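Local coordinates for protein ribonucleoside triphosphate reductase (Lactobacillus leichmannii, PDB 1L1L) that reduces ribonucleoside triphosphates to 2'-deoxyribonucleoside triphosphates as a monomeric, allosterically regulated, B12-dependent class II ribonucleotide reductase, at residues I182-V187 with Q248-D253. Numbering follows the deposited sequence.
Sequences IDLQLV and QKLILD
Leu184 and Leu250 both set CG anti to the backbone N (chi1 178° in each), and their side chains run alongside each other in the same direction. This brings Leu184 CD1 to 4.0 Å from Leu250 CG. The two residues pair in a parallel beta sheet, where strand 183-187 is an edge and strand 249-253 lies between it and strand 216-219. Both segments fall within the family region known as the B12-dependent reductase insertion domain. Leu184 CD1 also meets Leu252 CD1 at 4.1 Å. Leu186 lies alongside Leu252, with its CD2 against Leu252 CB. Helices 224-236 and 275-289 pack on this leucine face. Ile182, just before the strand, crosses Leu250 at a slant, with CG2 3.8 Å from Leu250 CB, and brings CD1 to 3.7 Å from Gln248 CA.

The other face carries Asp183, Gln185 and Val187 beside Lys249, Ile251 and Asp253. Val187 CG2 meets Ile251 CG2 at 3.6 Å. The amide end of Gln185 passes near Ile251 CG1, and its NE2 donates a hydrogen bond to Val210 O. Lys249 makes its salt bridge with Asp212. Asp253 OD1 forms a salt bridge with Arg219 and a hydrogen bond with Ser255 OG.

Five backbone hydrogen bonds join the strands. Asp183 and Gln185 each use N and O, and Val187 uses its N. Such alternation is usual in a parallel pair. Leu250 N points its hydrogen almost straight at Asp183 O (3.0 Å, 168° at the hydrogen). At the other end, Val187 N donates to Leu252 O at 2.9 Å, and this donor sits 21° off the carbonyl plane.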
ATOM      1  N   ILE A 182      28.380 -13.479  15.221  1.00 48.18           N
ATOM      2  CA  ILE A 182      29.094 -13.653  13.962  1.00 47.18           C
ATOM      3  C   ILE A 182      30.059 -12.535  13.593  1.00 46.33           C
ATOM      4  O   ILE A 182      29.749 -11.356  13.725  1.00 45.93           O
ATOM      5  CB  ILE A 182      28.098 -13.830  12.792  1.00 47.41           C
ATOM      6  CG1 ILE A 182      27.181 -15.027  13.066  1.00 47.10           C
ATOM      7  CG2 ILE A 182      28.855 -14.010  11.479  1.00 47.36           C
ATOM      8  CD1 ILE A 182      27.901 -16.348  13.241  1.00 47.24           C
ATOM      9  N   ASP A 183      31.242 -12.929  13.128  1.00 45.94           N
ATOM     10  CA  ASP A 183      32.253 -11.978  12.686  1.00 45.19           C
ATOM     11  C   ASP A 183      31.940 -11.760  11.207  1.00 43.91           C
ATOM     12  O   ASP A 183      31.955 -12.712  10.421  1.00 44.29           O
ATOM     13  CB  ASP A 183      33.655 -12.570  12.849  1.00 46.20           C
ATOM     14  CG  ASP A 183      34.741 -11.601  12.432  1.00 47.11           C
ATOM     15  OD1 ASP A 183      34.700 -10.438  12.897  1.00 48.40           O
ATOM     16  OD2 ASP A 183      35.632 -11.992  11.645  1.00 48.22           O
ATOM     17  N   LEU A 184      31.649 -10.520  10.826  1.00 42.67           N
ATOM     18  CA  LEU A 184      31.278 -10.225   9.441  1.00 40.81           C
ATOM     19  C   LEU A 184      32.170  -9.265   8.665  1.00 40.44           C
ATOM     20  O   LEU A 184      32.508  -8.174   9.133  1.00 39.90           O
ATOM     21  CB  LEU A 184      29.842  -9.688   9.404  1.00 39.59           C
ATOM     22  CG  LEU A 184      29.263  -9.264   8.048  1.00 39.06           C
ATOM     23  CD1 LEU A 184      29.124 -10.482   7.165  1.00 38.28           C
ATOM     24  CD2 LEU A 184      27.905  -8.586   8.254  1.00 37.44           C
ATOM     25  N   GLN A 185      32.535  -9.678   7.455  1.00 40.02           N
ATOM     26  CA  GLN A 185      33.350  -8.844   6.589  1.00 40.41           C
ATOM     27  C   GLN A 185      32.611  -8.748   5.266  1.00 40.33           C
ATOM     28  O   GLN A 185      32.190  -9.759   4.711  1.00 40.48           O
ATOM     29  CB  GLN A 185      34.731  -9.464   6.353  1.00 39.92           C
ATOM     30  CG  GLN A 185      35.529  -9.744   7.608  1.00 40.08           C
ATOM     31  CD  GLN A 185      36.919 -10.255   7.283  1.00 40.45           C
ATOM     32  OE1 GLN A 185      37.782  -9.494   6.841  1.00 40.50           O
ATOM     33  NE2 GLN A 185      37.135 -11.548   7.478  1.00 39.76           N
ATOM     34  N   LEU A 186      32.441  -7.529   4.778  1.00 41.05           N
ATOM     35  CA  LEU A 186      31.759  -7.306   3.511  1.00 42.25           C
ATOM     36  C   LEU A 186      32.819  -6.882   2.505  1.00 42.48           C
ATOM     37  O   LEU A 186      33.470  -5.846   2.668  1.00 42.28           O
ATOM     38  CB  LEU A 186      30.691  -6.214   3.661  1.00 42.21           C
ATOM     39  CG  LEU A 186      29.639  -6.480   4.746  1.00 43.01           C
ATOM     40  CD1 LEU A 186      28.619  -5.356   4.772  1.00 44.04           C
ATOM     41  CD2 LEU A 186      28.957  -7.811   4.479  1.00 43.35           C
ATOM     42  N   VAL A 187      32.985  -7.697   1.467  1.00 42.84           N
ATOM     43  CA  VAL A 187      33.981  -7.438   0.439  1.00 43.59           C
ATOM     44  C   VAL A 187      33.421  -6.814  -0.825  1.00 43.76           C
ATOM     45  O   VAL A 187      32.398  -7.251  -1.351  1.00 43.87           O
ATOM     46  CB  VAL A 187      34.704  -8.734   0.020  1.00 42.91           C
ATOM     47  CG1 VAL A 187      35.882  -8.399  -0.876  1.00 43.33           C
ATOM     48  CG2 VAL A 187      35.149  -9.500   1.238  1.00 44.00           C
ATOM     49  N   GLN A 248      31.610 -19.210  13.013  1.00 54.31           N
ATOM     50  CA  GLN A 248      31.298 -17.829  13.368  1.00 53.14           C
ATOM     51  C   GLN A 248      32.096 -16.830  12.542  1.00 52.21           C
ATOM     52  O   GLN A 248      32.354 -15.711  12.982  1.00 52.45           O
ATOM     53  CB  GLN A 248      31.571 -17.597  14.857  1.00 53.64           C
ATOM     54  CG  GLN A 248      30.928 -18.631  15.771  1.00 54.33           C
ATOM     55  CD  GLN A 248      31.247 -18.400  17.244  1.00 54.77           C
ATOM     56  OE1 GLN A 248      31.327 -19.350  18.026  1.00 55.53           O
ATOM     57  NE2 GLN A 248      31.418 -17.137  17.628  1.00 54.71           N
ATOM     58  N   LYS A 249      32.491 -17.243  11.343  1.00 50.99           N
ATOM     59  CA  LYS A 249      33.246 -16.375  10.457  1.00 49.98           C
ATOM     60  C   LYS A 249      32.555 -16.322   9.101  1.00 48.46           C
ATOM     61  O   LYS A 249      32.569 -17.293   8.350  1.00 48.67           O
ATOM     62  CB  LYS A 249      34.677 -16.893  10.306  1.00 50.96           C
ATOM     63  CG  LYS A 249      35.479 -16.848  11.596  1.00 52.45           C
ATOM     64  CD  LYS A 249      36.929 -17.278  11.377  1.00 53.72           C
ATOM     65  CE  LYS A 249      37.740 -17.153  12.663  1.00 54.91           C
ATOM     66  NZ  LYS A 249      39.182 -17.517  12.485  1.00 55.49           N
ATOM     67  N   LEU A 250      31.950 -15.179   8.799  1.00 46.72           N
ATOM     68  CA  LEU A 250      31.236 -15.000   7.542  1.00 45.08           C
ATOM     69  C   LEU A 250      31.831 -13.901   6.673  1.00 43.74           C
ATOM     70  O   LEU A 250      32.128 -12.803   7.144  1.00 43.37           O
ATOM     71  CB  LEU A 250      29.760 -14.690   7.814  1.00 44.99           C
ATOM     72  CG  LEU A 250      28.904 -14.433   6.568  1.00 44.67           C
ATOM     73  CD1 LEU A 250      29.060 -15.603   5.600  1.00 45.37           C
ATOM     74  CD2 LEU A 250      27.441 -14.239   6.967  1.00 43.78           C
ATOM     75  N   ILE A 251      32.003 -14.211   5.395  1.00 42.71           N
ATOM     76  CA  ILE A 251      32.540 -13.253   4.445  1.00 41.37           C
ATOM     77  C   ILE A 251      31.575 -13.168   3.269  1.00 40.72           C
ATOM     78  O   ILE A 251      31.454 -14.113   2.497  1.00 39.89           O
ATOM     79  CB  ILE A 251      33.911 -13.693   3.905  1.00 41.48           C
ATOM     80  CG1 ILE A 251      34.875 -13.962   5.064  1.00 41.38           C
ATOM     81  CG2 ILE A 251      34.462 -12.609   2.981  1.00 42.03           C
ATOM     82  CD1 ILE A 251      36.186 -14.613   4.642  1.00 41.03           C
ATOM     83  N   LEU A 252      30.879 -12.042   3.146  1.00 39.82           N
ATOM     84  CA  LEU A 252      29.938 -11.850   2.045  1.00 39.13           C
ATOM     85  C   LEU A 252      30.589 -10.958   0.988  1.00 39.00           C
ATOM     86  O   LEU A 252      30.987  -9.823   1.272  1.00 38.52           O
ATOM     87  CB  LEU A 252      28.638 -11.221   2.563  1.00 38.26           C
ATOM     88  CG  LEU A 252      27.826 -12.094   3.522  1.00 37.87           C
ATOM     89  CD1 LEU A 252      26.598 -11.335   4.005  1.00 38.42           C
ATOM     90  CD2 LEU A 252      27.406 -13.379   2.825  1.00 39.18           C
ATOM     91  N   ASP A 253      30.703 -11.487  -0.227  1.00 38.63           N
ATOM     92  CA  ASP A 253      31.323 -10.765  -1.338  1.00 38.43           C
ATOM     93  C   ASP A 253      30.254 -10.111  -2.227  1.00 38.78           C
ATOM     94  O   ASP A 253      29.476 -10.813  -2.875  1.00 37.83           O
ATOM     95  CB  ASP A 253      32.156 -11.745  -2.176  1.00 38.77           C
ATOM     96  CG  ASP A 253      33.136 -11.048  -3.093  1.00 38.91           C
ATOM     97  OD1 ASP A 253      32.766 -10.019  -3.694  1.00 40.14           O
ATOM     98  OD2 ASP A 253      34.279 -11.538  -3.229  1.00 39.22           O
TER